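Local coordinates for protein fatty acid amide hydrolase (Candida albicans, PDB 6KVR) that probably hydrolyses amides of monocarboxylic acids, including fatty acids, to the free acid and ammonia, as an enzyme of the amidase signature family, at residues R110-A114 against I240-G245; H169-V173 against N214-G218; H183-T187 against I277-G281; A345-D349 against L363-V367; K507-T511 against N528-P533. One frame throughout, in Å; residues are numbered along the deposited sequence.

Contact 1: R110-A114 against I240-G245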
loop_
_atom_site.group_PDB
_atom_site.type_symbol
_atom_site.label_atom_id
_atom_site.label_comp_id
_atom_site.label_asym_id
_atom_site.label_seq_id
_atom_site.Cartn_x
_atom_site.Cartn_y
_atom_site.Cartn_z
ATOM N N ARG A 110 -6.615 39.102 5.852
ATOM C CA ARG A 110 -7.789 38.415 5.324
ATOM C C ARG A 110 -8.163 37.199 6.173
ATOM O O ARG A 110 -9.353 36.876 6.291
ATOM C CB ARG A 110 -7.555 38.021 3.862
ATOM C CG ARG A 110 -8.842 37.731 3.074
ATOM C CD ARG A 110 -8.644 37.811 1.551
ATOM N NE ARG A 110 -9.764 37.217 0.822
ATOM C CZ ARG A 110 -10.004 37.379 -0.476
ATOM N NH1 ARG A 110 -9.231 38.137 -1.239
ATOM N NH2 ARG A 110 -11.054 36.772 -1.023
ATOM N N ALA A 111 -7.173 36.543 6.803
ATOM C CA ALA A 111 -7.465 35.381 7.644
ATOM C C ALA A 111 -8.120 35.796 8.954
ATOM O O ALA A 111 -8.981 35.075 9.476
ATOM C CB ALA A 111 -6.186 34.577 7.909
ATOM N N THR A 112 -7.731 36.951 9.508
ATOM C CA THR A 112 -8.381 37.425 10.732
ATOM C C THR A 112 -9.845 37.758 10.472
ATOM O O THR A 112 -10.722 37.436 11.287
ATOM C CB THR A 112 -7.649 38.653 11.289
ATOM O OG1 THR A 112 -6.255 38.358 11.432
ATOM C CG2 THR A 112 -8.204 39.044 12.644
ATOM N N LEU A 113 -10.125 38.404 9.336
ATOM C CA LEU A 113 -11.509 38.622 8.932
ATOM C C LEU A 113 -12.246 37.293 8.782
ATOM O O LEU A 113 -13.345 37.117 9.325
ATOM C CB LEU A 113 -11.550 39.443 7.639
ATOM C CG LEU A 113 -11.053 40.885 7.854
ATOM C CD1 LEU A 113 -10.746 41.576 6.526
ATOM C CD2 LEU A 113 -12.020 41.713 8.713
ATOM N N ALA A 114 -11.623 36.321 8.101
ATOM C CA ALA A 114 -12.233 34.996 7.958
ATOM C C ALA A 114 -12.649 34.414 9.314
ATOM O O ALA A 114 -13.787 33.954 9.484
ATOM C CB ALA A 114 -11.270 34.048 7.239
ATOM N N ILE A 240 -11.531 28.973 5.421
ATOM C CA ILE A 240 -10.494 29.986 5.226
ATOM C C ILE A 240 -10.037 30.021 3.770
ATOM O O ILE A 240 -9.744 31.088 3.229
ATOM C CB ILE A 240 -9.315 29.766 6.196
ATOM C CG1 ILE A 240 -8.350 30.945 6.128
ATOM C CG2 ILE A 240 -8.528 28.497 5.849
ATOM C CD1 ILE A 240 -7.280 30.910 7.210
ATOM N N VAL A 241 -9.964 28.866 3.110
ATOM C CA VAL A 241 -9.598 28.867 1.699
ATOM C C VAL A 241 -10.720 29.487 0.870
ATOM O O VAL A 241 -10.480 30.378 0.051
ATOM C CB VAL A 241 -9.236 27.440 1.234
ATOM C CG1 VAL A 241 -8.989 27.387 -0.274
ATOM C CG2 VAL A 241 -8.003 26.933 1.986
ATOM N N GLY A 242 -11.972 29.065 1.108
ATOM C CA GLY A 242 -13.101 29.652 0.392
ATOM C C GLY A 242 -13.211 31.161 0.554
ATOM O O GLY A 242 -13.640 31.859 -0.364
ATOM N N TYR A 243 -12.824 31.681 1.715
ATOM C CA TYR A 243 -12.770 33.111 1.972
ATOM C C TYR A 243 -11.520 33.774 1.401
ATOM O O TYR A 243 -11.486 35.004 1.310
ATOM C CB TYR A 243 -12.818 33.360 3.479
ATOM C CG TYR A 243 -13.125 34.787 3.905
ATOM C CD1 TYR A 243 -14.438 35.226 4.036
ATOM C CD2 TYR A 243 -12.107 35.679 4.223
ATOM C CE1 TYR A 243 -14.731 36.526 4.445
ATOM C CE2 TYR A 243 -12.397 36.990 4.642
ATOM C CZ TYR A 243 -13.701 37.400 4.749
ATOM O OH TYR A 243 -13.985 38.686 5.156
ATOM N N GLY A 244 -10.493 33.007 1.039
ATOM C CA GLY A 244 -9.232 33.588 0.617
ATOM C C GLY A 244 -8.292 33.960 1.743
ATOM O O GLY A 244 -7.300 34.657 1.498
ATOM N N GLY A 245 -8.571 33.517 2.968
ATOM C CA GLY A 245 -7.716 33.821 4.101
ATOM C C GLY A 245 -6.354 33.157 4.063
ATOM O O GLY A 245 -5.495 33.504 4.884
#
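Tyr243 and Arg110 bury more surface than any other residues where helix 100-118 meets the C-terminal end of helix 235-243, which closes in a Schellman motif with Gly244 at positive phi. The arginine leaves its helix with CG anti to the backbone N (chi1 -161°) and runs extended to the guanidinium, whose NE and NH2 both donate to Tyr243 O. Arg110 NE lies 2.8 Å from Tyr243 O, in the carbonyl plane on a lone pair; its NH2 comes from above that plane. The cation thus serves as donor to a carbonyl at the end of the helix, and Asp83 pairs with its NH1. The Tyr243 ring lies against the other helix: Ala114 CA sits over one face, 4.0 Å from the centroid, and Ala114 CB is 3.5 Å from Tyr243 CD2. Helix 64-70 also packs on this tyrosine through Leu68. Beyond the turn, Gly245 lets the backbones approach to 3.9 Å between its CA and Ala111 CA, and Ala111 CB lies 3.3 Å from Gly245 O.

Contact 2: H169-V173 against N214-G218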
loop_
_atom_site.group_PDB
_atom_site.type_symbol
_atom_site.label_atom_id
_atom_site.label_comp_id
_atom_site.label_asym_id
_atom_site.label_seq_id
_atom_site.Cartn_x
_atom_site.Cartn_y
_atom_site.Cartn_z
ATOM N N HIS A 169 -4.109 18.510 19.558
ATOM C CA HIS A 169 -5.110 17.731 20.254
ATOM C C HIS A 169 -6.061 16.990 19.335
ATOM O O HIS A 169 -6.760 16.085 19.807
ATOM C CB HIS A 169 -5.911 18.637 21.211
ATOM C CG HIS A 169 -6.506 19.837 20.546
ATOM N ND1 HIS A 169 -7.466 19.737 19.562
ATOM C CD2 HIS A 169 -6.279 21.161 20.719
ATOM C CE1 HIS A 169 -7.804 20.951 19.155
ATOM N NE2 HIS A 169 -7.103 21.832 19.849
ATOM N N GLY A 170 -6.109 17.335 18.049
ATOM C CA GLY A 170 -6.957 16.607 17.112
ATOM C C GLY A 170 -8.431 16.615 17.459
ATOM O O GLY A 170 -9.153 15.672 17.093
ATOM N N GLY A 171 -8.898 17.653 18.170
ATOM C CA GLY A 171 -10.266 17.730 18.630
ATOM C C GLY A 171 -10.575 17.003 19.930
ATOM O O GLY A 171 -11.724 17.063 20.391
ATOM N N TYR A 172 -9.600 16.324 20.540
ATOM C CA TYR A 172 -9.815 15.574 21.777
ATOM C C TYR A 172 -9.339 16.416 22.952
ATOM O O TYR A 172 -8.175 16.833 22.987
ATOM C CB TYR A 172 -9.074 14.235 21.759
ATOM C CG TYR A 172 -9.497 13.286 20.655
ATOM C CD1 TYR A 172 -10.659 12.525 20.770
ATOM C CD2 TYR A 172 -8.736 13.148 19.502
ATOM C CE1 TYR A 172 -11.048 11.643 19.767
ATOM C CE2 TYR A 172 -9.120 12.285 18.492
ATOM C CZ TYR A 172 -10.278 11.538 18.631
ATOM O OH TYR A 172 -10.653 10.671 17.633
ATOM N N VAL A 173 -10.233 16.685 23.906
ATOM C CA VAL A 173 -9.830 17.522 25.036
ATOM C C VAL A 173 -8.739 16.827 25.841
ATOM O O VAL A 173 -7.786 17.468 26.305
ATOM C CB VAL A 173 -11.048 17.892 25.904
ATOM C CG1 VAL A 173 -10.594 18.410 27.275
ATOM C CG2 VAL A 173 -11.882 18.948 25.172
ATOM N N ASN A 214 -17.128 21.008 18.000
ATOM C CA ASN A 214 -16.135 20.544 18.959
ATOM C C ASN A 214 -16.279 21.352 20.249
ATOM O O ASN A 214 -16.912 22.413 20.275
ATOM C CB ASN A 214 -14.719 20.677 18.392
ATOM C CG ASN A 214 -14.297 22.129 18.238
ATOM O OD1 ASN A 214 -13.845 22.759 19.198
ATOM N ND2 ASN A 214 -14.440 22.666 17.026
ATOM N N ASN A 215 -15.666 20.845 21.318
ATOM C CA ASN A 215 -15.776 21.456 22.636
ATOM C C ASN A 215 -14.770 22.572 22.880
ATOM O O ASN A 215 -14.751 23.123 23.981
ATOM C CB ASN A 215 -15.621 20.393 23.728
ATOM C CG ASN A 215 -16.908 19.629 23.961
ATOM O OD1 ASN A 215 -17.982 20.227 24.058
ATOM N ND2 ASN A 215 -16.816 18.308 24.029
ATOM N N PHE A 216 -13.921 22.910 21.908
ATOM C CA PHE A 216 -12.985 24.016 22.108
ATOM C C PHE A 216 -13.587 25.333 21.620
ATOM O O PHE A 216 -13.715 26.285 22.390
ATOM C CB PHE A 216 -11.661 23.766 21.373
ATOM C CG PHE A 216 -10.854 22.602 21.878
ATOM C CD1 PHE A 216 -11.151 21.305 21.488
ATOM C CD2 PHE A 216 -9.727 22.814 22.663
ATOM C CE1 PHE A 216 -10.367 20.229 21.917
ATOM C CE2 PHE A 216 -8.943 21.744 23.087
ATOM C CZ PHE A 216 -9.264 20.456 22.710
ATOM N N THR A 217 -13.974 25.388 20.347
ATOM C CA THR A 217 -14.417 26.614 19.693
ATOM C C THR A 217 -15.837 26.558 19.143
ATOM O O THR A 217 -16.277 27.544 18.542
ATOM C CB THR A 217 -13.479 26.957 18.527
ATOM O OG1 THR A 217 -13.467 25.859 17.590
ATOM C CG2 THR A 217 -12.061 27.210 19.039
ATOM N N GLY A 218 -16.544 25.429 19.274
ATOM C CA GLY A 218 -17.929 25.363 18.802
ATOM C C GLY A 218 -18.020 25.037 17.320
ATOM O O GLY A 218 -17.392 24.085 16.846
HETATM O O HOH W 1 -14.109 18.582 21.242
#
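His169 turns its CG between its own backbone N and carbonyl carbon (chi1 54°), while Phe216 holds CG anti to its carbonyl carbon (chi1 -65°), and the two rings arrive from opposite directions to lie face to face. The centroids are 3.9 Å apart and the planes are inclined by only 13°. Phe216 CZ lies over the centre of the imidazole, 3.6 Å from His169 CG, whereas His169 NE2 is displaced toward the rim of the phenyl ring. Rotation of the imidazole is fixed from within its own type I' turn, His169 to Tyr172, because Gly171 N donates to His169 ND1 in the ring plane at 2.9 Å. The carbonyl oxygens of Gly171 and Tyr172 meet the edge of the Phe216 ring, and Val173 CG2 comes within 3.8 Å of Phe216 CE1. On the phenylalanine side, Asn214 OD1 accepts from both Phe216 N and Thr217 N, an Asx turn within a wider Asx motif that sets the backbone from which the ring projects. A water completes the link, donating to Gly171 O and accepting from Asn215 N at 2.7 Å. The contact joins the loop after strand 155-158 to the loop after strand 199-201. Helix 20-40 packs on Val173 through Tyr23, Trp27 and Val31, and helix 402-409 covers Tyr172, whose OH bonds to Gln404.

Contact 3: H183-T187 against I277-G281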
loop_
_atom_site.group_PDB
_atom_site.type_symbol
_atom_site.label_atom_id
_atom_site.label_comp_id
_atom_site.label_asym_id
_atom_site.label_seq_id
_atom_site.Cartn_x
_atom_site.Cartn_y
_atom_site.Cartn_z
ATOM N N HIS A 183 7.430 19.212 13.924
ATOM C CA HIS A 183 6.394 19.123 12.911
ATOM C C HIS A 183 6.171 17.669 12.514
ATOM O O HIS A 183 7.077 16.837 12.591
ATOM C CB HIS A 183 6.801 19.923 11.674
ATOM C CG HIS A 183 6.819 21.407 11.882
ATOM N ND1 HIS A 183 6.121 22.031 12.894
ATOM C CD2 HIS A 183 7.456 22.391 11.200
ATOM C CE1 HIS A 183 6.323 23.334 12.825
ATOM N NE2 HIS A 183 7.124 23.578 11.804
ATOM N N GLY A 184 4.954 17.365 12.078
ATOM C CA GLY A 184 4.723 16.140 11.352
ATOM C C GLY A 184 5.424 16.189 10.013
ATOM O O GLY A 184 5.973 17.219 9.609
ATOM N N VAL A 185 5.395 15.061 9.293
ATOM C CA VAL A 185 6.179 14.967 8.062
ATOM C C VAL A 185 5.720 16.014 7.051
ATOM O O VAL A 185 6.536 16.722 6.450
ATOM C CB VAL A 185 6.115 13.550 7.470
ATOM C CG1 VAL A 185 6.811 13.527 6.136
ATOM C CG2 VAL A 185 6.779 12.545 8.417
ATOM N N THR A 186 4.409 16.131 6.845
ATOM C CA THR A 186 3.933 17.023 5.797
ATOM C C THR A 186 4.248 18.483 6.130
ATOM O O THR A 186 4.704 19.242 5.266
ATOM C CB THR A 186 2.437 16.793 5.563
ATOM O OG1 THR A 186 2.279 15.627 4.756
ATOM C CG2 THR A 186 1.792 17.992 4.829
ATOM N N THR A 187 4.056 18.889 7.382
ATOM C CA THR A 187 4.344 20.274 7.732
ATOM C C THR A 187 5.832 20.590 7.596
ATOM O O THR A 187 6.198 21.673 7.116
ATOM C CB THR A 187 3.847 20.572 9.145
ATOM O OG1 THR A 187 2.421 20.486 9.164
ATOM C CG2 THR A 187 4.268 21.963 9.581
ATOM N N ILE A 277 1.134 11.361 -0.266
ATOM C CA ILE A 277 1.365 12.429 0.695
ATOM C C ILE A 277 1.371 11.797 2.086
ATOM O O ILE A 277 0.509 10.968 2.394
ATOM C CB ILE A 277 0.290 13.533 0.555
ATOM C CG1 ILE A 277 0.563 14.378 -0.697
ATOM C CG2 ILE A 277 0.314 14.483 1.710
ATOM C CD1 ILE A 277 0.209 13.726 -1.978
ATOM N N SER A 278 2.353 12.159 2.911
ATOM C CA SER A 278 2.455 11.569 4.246
ATOM C C SER A 278 1.359 12.048 5.202
ATOM O O SER A 278 1.012 13.236 5.241
ATOM C CB SER A 278 3.812 11.890 4.863
ATOM O OG SER A 278 3.907 11.303 6.153
ATOM N N VAL A 279 0.828 11.111 5.998
ATOM C CA VAL A 279 -0.021 11.439 7.142
ATOM C C VAL A 279 0.700 11.203 8.462
ATOM O O VAL A 279 0.084 11.308 9.521
ATOM C CB VAL A 279 -1.359 10.672 7.121
ATOM C CG1 VAL A 279 -2.169 11.024 5.873
ATOM C CG2 VAL A 279 -1.123 9.171 7.202
ATOM N N LYS A 280 1.995 10.899 8.424
ATOM C CA LYS A 280 2.746 10.639 9.648
ATOM C C LYS A 280 2.871 11.895 10.519
ATOM O O LYS A 280 3.236 12.969 10.036
ATOM C CB LYS A 280 4.134 10.092 9.295
ATOM C CG LYS A 280 5.009 9.823 10.500
ATOM C CD LYS A 280 6.392 9.319 10.103
ATOM C CE LYS A 280 7.331 9.283 11.308
ATOM N NZ LYS A 280 8.618 8.678 10.875
ATOM N N GLY A 281 2.579 11.755 11.809
ATOM C CA GLY A 281 2.821 12.831 12.753
ATOM C C GLY A 281 1.615 13.708 13.040
ATOM O O GLY A 281 1.566 14.862 12.618
HETATM O O HOH W 2 2.323 14.345 7.912
#
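The N-terminus of helix 185-192 is met by the loop that follows strand 268-271, with Gly184 at the N-cap position and Lys280 supplying a carbonyl to the first turn. Val185 N donates to Lys280 O at 3.1 Å along a nearly straight bond (164°). Next along the helix, Thr186 carries OG1 beside its backbone N (chi1 -79°), and this hydroxyl donates to Ser278 O at 2.7 Å and is also hydrogen-bonded to Tyr313 OH. A water lies between the two loop carbonyls: it accepts from Thr186 N and donates to Lys280 O at 2.7 Å, with a weaker bond to Ser278 O. The loop keeps its shape through an ST turn, in which Ser278 OG accepts from Lys280 N. Ser278 OG also lies 3.4 Å from Val185 CB and is bonded to Asp323. Val185 spreads its two methyls over the loop, CG1 against Ser278 CB and CG2 3.7 Å from Lys280 CD. The extended lysine chain passes across this methyl and ends in a salt bridge with Asp449 of the second subunit. Gly184 and Gly281, lacking side chains, bring their CA atoms within 4.1 Å. With Val185 N served by a carbonyl and Thr186 N by water, the partial positive charge of the helix start would probably be eased.

Contact 4: A345-D349 against L363-V367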
loop_
_atom_site.group_PDB
_atom_site.type_symbol
_atom_site.label_atom_id
_atom_site.label_comp_id
_atom_site.label_asym_id
_atom_site.label_seq_id
_atom_site.Cartn_x
_atom_site.Cartn_y
_atom_site.Cartn_z
ATOM N N ALA A 345 -17.824 9.213 -17.340
ATOM C CA ALA A 345 -18.997 8.540 -16.805
ATOM C C ALA A 345 -19.643 9.410 -15.731
ATOM O O ALA A 345 -18.954 10.007 -14.897
ATOM C CB ALA A 345 -18.618 7.170 -16.240
ATOM N N ILE A 346 -20.970 9.501 -15.767
ATOM C CA ILE A 346 -21.719 10.419 -14.917
ATOM C C ILE A 346 -22.514 9.610 -13.909
ATOM O O ILE A 346 -23.236 8.679 -14.283
ATOM C CB ILE A 346 -22.659 11.323 -15.737
ATOM C CG1 ILE A 346 -21.920 11.907 -16.945
ATOM C CG2 ILE A 346 -23.230 12.452 -14.857
ATOM C CD1 ILE A 346 -20.779 12.842 -16.569
ATOM N N ILE A 347 -22.395 9.972 -12.636
ATOM C CA ILE A 347 -23.253 9.429 -11.591
ATOM C C ILE A 347 -24.281 10.504 -11.271
ATOM O O ILE A 347 -23.946 11.535 -10.676
ATOM C CB ILE A 347 -22.449 9.006 -10.351
ATOM C CG1 ILE A 347 -21.585 7.778 -10.674
ATOM C CG2 ILE A 347 -23.371 8.702 -9.164
ATOM C CD1 ILE A 347 -20.695 7.321 -9.514
ATOM N N ARG A 348 -25.532 10.289 -11.692
ATOM C CA ARG A 348 -26.616 11.204 -11.339
ATOM C C ARG A 348 -27.226 10.901 -9.982
ATOM O O ARG A 348 -27.864 11.784 -9.391
ATOM C CB ARG A 348 -27.739 11.153 -12.384
ATOM C CG ARG A 348 -27.275 11.215 -13.813
ATOM C CD ARG A 348 -27.361 12.618 -14.309
ATOM N NE ARG A 348 -27.055 12.735 -15.729
ATOM C CZ ARG A 348 -27.291 13.833 -16.430
ATOM N NH1 ARG A 348 -27.862 14.892 -15.876
ATOM N NH2 ARG A 348 -26.937 13.876 -17.713
ATOM N N ASP A 349 -27.054 9.672 -9.494
ATOM C CA ASP A 349 -27.686 9.168 -8.282
ATOM C C ASP A 349 -26.924 7.908 -7.896
ATOM O O ASP A 349 -26.831 6.974 -8.700
ATOM C CB ASP A 349 -29.181 8.893 -8.529
ATOM C CG ASP A 349 -29.945 8.448 -7.272
ATOM O OD1 ASP A 349 -29.599 7.424 -6.633
ATOM O OD2 ASP A 349 -30.916 9.147 -6.915
ATOM N N LEU A 363 -25.161 19.508 -11.763
ATOM C CA LEU A 363 -24.651 18.343 -12.473
ATOM C C LEU A 363 -25.141 18.336 -13.921
ATOM O O LEU A 363 -24.351 18.188 -14.863
ATOM C CB LEU A 363 -25.074 17.075 -11.736
ATOM C CG LEU A 363 -24.511 15.768 -12.292
ATOM C CD1 LEU A 363 -23.008 15.896 -12.540
ATOM C CD2 LEU A 363 -24.822 14.622 -11.332
ATOM N N ASN A 364 -26.446 18.541 -14.119
ATOM C CA ASN A 364 -27.001 18.540 -15.470
ATOM C C ASN A 364 -26.393 19.643 -16.336
ATOM O O ASN A 364 -26.121 19.428 -17.525
ATOM C CB ASN A 364 -28.520 18.691 -15.411
ATOM C CG ASN A 364 -29.158 18.501 -16.754
ATOM O OD1 ASN A 364 -29.089 17.421 -17.333
ATOM N ND2 ASN A 364 -29.766 19.555 -17.277
ATOM N N THR A 365 -26.177 20.827 -15.764
ATOM C CA THR A 365 -25.584 21.912 -16.544
ATOM C C THR A 365 -24.152 21.575 -16.949
ATOM O O THR A 365 -23.727 21.883 -18.070
ATOM C CB THR A 365 -25.633 23.230 -15.757
ATOM O OG1 THR A 365 -26.997 23.604 -15.516
ATOM C CG2 THR A 365 -24.962 24.359 -16.530
ATOM N N VAL A 366 -23.395 20.918 -16.058
ATOM C CA VAL A 366 -21.997 20.628 -16.371
ATOM C C VAL A 366 -21.908 19.543 -17.441
ATOM O O VAL A 366 -21.092 19.630 -18.367
ATOM C CB VAL A 366 -21.227 20.260 -15.085
ATOM C CG1 VAL A 366 -19.871 19.613 -15.403
ATOM C CG2 VAL A 366 -21.028 21.506 -14.224
ATOM N N VAL A 367 -22.761 18.521 -17.346
ATOM C CA VAL A 367 -22.777 17.470 -18.360
ATOM C C VAL A 367 -23.082 18.060 -19.736
ATOM O O VAL A 367 -22.451 17.697 -20.737
ATOM C CB VAL A 367 -23.784 16.371 -17.980
ATOM C CG1 VAL A 367 -24.041 15.455 -19.166
ATOM C CG2 VAL A 367 -23.275 15.556 -16.778
#
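Ile346 and Val367 meet end to end, with Ile346 CG2 3.7 Å from Val367 CG2. Ile346 CD1 touches the same methyl, while Leu363 CD1 lies alongside, 4.2 Å from Ile346 CG2. Leu363 turns its other branch to the backbone beyond the strand, CD2 lying 3.3 Å from Ile347 O. Arg348 closes the side of this apolar patch. Its chain bends at chi2 (-96°), bringing the guanidinium to the helix, where Val367 CG2 lies over one of its faces, toward the rim. At the edge of the group, Arg348 NH1 donates to Asn364 OD1 at 3.2 Å, on a lone pair in the carbonyl plane and with a fairly straight N-H (160°). Farther out, Glu379 forms a salt bridge with NH2 and probably helps to set the plane of the guanidinium. The contact packs helix 357-372 on strand 343-346 within the beta-alpha-beta unit completed by strand 376-379; strand 343-346 runs between 376-379 and 462-466, and Leu543 of strand 540-546 touches Leu363.

Contact 5: K507-T511 against N528-P533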
loop_
_atom_site.group_PDB
_atom_site.type_symbol
_atom_site.label_atom_id
_atom_site.label_comp_id
_atom_site.label_asym_id
_atom_site.label_seq_id
_atom_site.Cartn_x
_atom_site.Cartn_y
_atom_site.Cartn_z
ATOM N N LYS A 507 -35.501 28.867 -8.030
ATOM C CA LYS A 507 -35.563 27.795 -9.012
ATOM C C LYS A 507 -35.124 26.425 -8.510
ATOM O O LYS A 507 -35.485 25.426 -9.143
ATOM C CB LYS A 507 -34.736 28.160 -10.253
ATOM C CG LYS A 507 -33.358 27.562 -10.326
ATOM C CD LYS A 507 -32.645 28.024 -11.604
ATOM C CE LYS A 507 -32.688 29.537 -11.747
ATOM N NZ LYS A 507 -31.841 30.003 -12.885
ATOM N N ASP A 508 -34.399 26.324 -7.394
ATOM C CA ASP A 508 -33.965 25.020 -6.885
ATOM C C ASP A 508 -34.976 24.495 -5.859
ATOM O O ASP A 508 -34.721 24.439 -4.659
ATOM C CB ASP A 508 -32.562 25.124 -6.290
ATOM C CG ASP A 508 -31.487 25.368 -7.353
ATOM O OD1 ASP A 508 -31.578 24.739 -8.428
ATOM O OD2 ASP A 508 -30.553 26.180 -7.125
ATOM N N LYS A 509 -36.143 24.083 -6.353
ATOM C CA LYS A 509 -37.161 23.507 -5.484
ATOM C C LYS A 509 -37.632 22.183 -6.058
ATOM O O LYS A 509 -37.410 21.873 -7.232
ATOM C CB LYS A 509 -38.362 24.449 -5.267
ATOM C CG LYS A 509 -38.928 25.106 -6.503
ATOM C CD LYS A 509 -39.608 26.423 -6.151
ATOM C CE LYS A 509 -40.738 26.757 -7.125
ATOM N NZ LYS A 509 -40.449 26.382 -8.548
ATOM N N TRP A 510 -38.246 21.381 -5.192
ATOM C CA TRP A 510 -38.731 20.077 -5.611
ATOM C C TRP A 510 -39.828 20.261 -6.653
ATOM O O TRP A 510 -40.619 21.200 -6.576
ATOM C CB TRP A 510 -39.271 19.296 -4.406
ATOM C CG TRP A 510 -38.256 18.910 -3.330
ATOM C CD1 TRP A 510 -38.213 19.374 -2.043
ATOM C CD2 TRP A 510 -37.176 17.955 -3.443
ATOM N NE1 TRP A 510 -37.177 18.771 -1.351
ATOM C CE2 TRP A 510 -36.518 17.913 -2.193
ATOM C CE3 TRP A 510 -36.697 17.141 -4.481
ATOM C CZ2 TRP A 510 -35.416 17.082 -1.951
ATOM C CZ3 TRP A 510 -35.587 16.312 -4.235
ATOM C CH2 TRP A 510 -34.967 16.293 -2.984
ATOM N N THR A 511 -39.871 19.372 -7.634
ATOM C CA THR A 511 -40.980 19.362 -8.573
ATOM C C THR A 511 -42.129 18.503 -8.053
ATOM O O THR A 511 -42.020 17.824 -7.027
ATOM C CB THR A 511 -40.535 18.837 -9.928
ATOM O OG1 THR A 511 -40.604 17.405 -9.912
ATOM C CG2 THR A 511 -39.122 19.299 -10.245
ATOM N N ASN A 528 -33.295 13.963 2.700
ATOM C CA ASN A 528 -34.086 14.708 1.719
ATOM C C ASN A 528 -35.110 15.625 2.382
ATOM O O ASN A 528 -35.409 16.703 1.851
ATOM C CB ASN A 528 -34.815 13.761 0.765
ATOM C CG ASN A 528 -33.927 13.220 -0.360
ATOM O OD1 ASN A 528 -34.397 12.454 -1.198
ATOM N ND2 ASN A 528 -32.644 13.592 -0.366
ATOM N N GLU A 529 -35.670 15.228 3.529
ATOM C CA GLU A 529 -36.683 16.085 4.141
ATOM C C GLU A 529 -36.077 17.316 4.804
ATOM O O GLU A 529 -36.820 18.228 5.168
ATOM C CB GLU A 529 -37.536 15.272 5.125
ATOM C CG GLU A 529 -38.616 14.443 4.398
ATOM C CD GLU A 529 -39.506 13.597 5.313
ATOM O OE1 GLU A 529 -39.210 13.436 6.529
ATOM O OE2 GLU A 529 -40.520 13.070 4.792
ATOM N N ASN A 530 -34.749 17.394 4.915
ATOM C CA ASN A 530 -34.101 18.613 5.385
ATOM C C ASN A 530 -33.962 19.676 4.301
ATOM O O ASN A 530 -33.670 20.830 4.626
ATOM C CB ASN A 530 -32.708 18.298 5.930
ATOM C CG ASN A 530 -32.755 17.746 7.325
ATOM O OD1 ASN A 530 -33.756 17.891 8.009
ATOM N ND2 ASN A 530 -31.695 17.081 7.743
ATOM N N TYR A 531 -34.125 19.333 3.024
ATOM C CA TYR A 531 -33.908 20.349 2.006
ATOM C C TYR A 531 -35.068 21.340 2.002
ATOM O O TYR A 531 -36.234 20.949 1.939
ATOM C CB TYR A 531 -33.727 19.743 0.611
ATOM C CG TYR A 531 -33.481 20.859 -0.389
ATOM C CD1 TYR A 531 -32.257 21.525 -0.418
ATOM C CD2 TYR A 531 -34.503 21.327 -1.223
ATOM C CE1 TYR A 531 -32.036 22.594 -1.278
ATOM C CE2 TYR A 531 -34.288 22.400 -2.089
ATOM C CZ TYR A 531 -33.056 23.023 -2.108
ATOM O OH TYR A 531 -32.818 24.063 -2.958
ATOM N N ASP A 532 -34.739 22.618 2.054
ATOM C CA ASP A 532 -35.683 23.732 2.044
ATOM C C ASP A 532 -35.059 24.837 1.205
ATOM O O ASP A 532 -34.020 25.377 1.598
ATOM C CB ASP A 532 -35.968 24.220 3.467
ATOM C CG ASP A 532 -36.942 25.411 3.521
ATOM O OD1 ASP A 532 -37.064 26.196 2.545
ATOM O OD2 ASP A 532 -37.562 25.589 4.596
ATOM N N PRO A 533 -35.666 25.202 0.066
ATOM C CA PRO A 533 -35.067 26.233 -0.806
ATOM C C PRO A 533 -34.717 27.536 -0.099
ATOM O O PRO A 533 -33.675 28.130 -0.399
ATOM C CB PRO A 533 -36.150 26.466 -1.874
ATOM C CG PRO A 533 -37.053 25.306 -1.795
ATOM C CD PRO A 533 -36.998 24.781 -0.401
HETATM O O HOH W 3 -37.217 18.576 1.497
#
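Asp508, the centre of an inverse gamma turn, offers its carbonyl oxygen to Tyr531: the phenol OH donates to Asp508 O at 2.6 Å, and that oxygen lies in plane at the edge of the ring. Tyr531 OH also bonds to Gln503, while the Asp508 carboxylate pairs with Arg361 of helix 357-372. Pro533 packs on the same carbonyl through CB, and its CG reaches Lys509 CB at 3.8 Å. These residues tie the loop after strand 501-502 to the chain leaving helix 522-529, so that the contact closes a short, largely helical excursion at the periphery of the amidase fold. Trp510 follows, with CG beside its backbone N (chi1 -65°), which swings the indole to the tyrosine. The two form an offset edge-to-face pair, the edge of Tyr531 toward the indole face, with planes at 86° and Trp510 NE1 3.7 Å from Tyr531 CD2. A water accepts from Trp510 NE1 at 2.9 Å and donates to both Asn528 O and Tyr531 O.

Contacts 1 to 4 are buried, whereas contact 5, farthest from the chain centre, is only partly so. Contacts 1, 2 and 3 interlock along the sequence: contact 2 is nested in the loop closed by contact 1, and contact 3 crosses both. Contacts 1 and 3 satisfy opposite kinds of helix end, a C-terminal carbonyl met by a cation and N-terminal amides met by a carbonyl and water. Contact 2 joins two loops by a face-to-face stack; contact 5 joins a loop to the end of helix 522-529 by an edge-to-face pair. Contacts 2, 3 and 5 each include a bridging water. Contacts 4 and 5 share helix 357-372, which packs on its strand in one and binds Asp508 in the other. Contact 3 alone touches the second subunit.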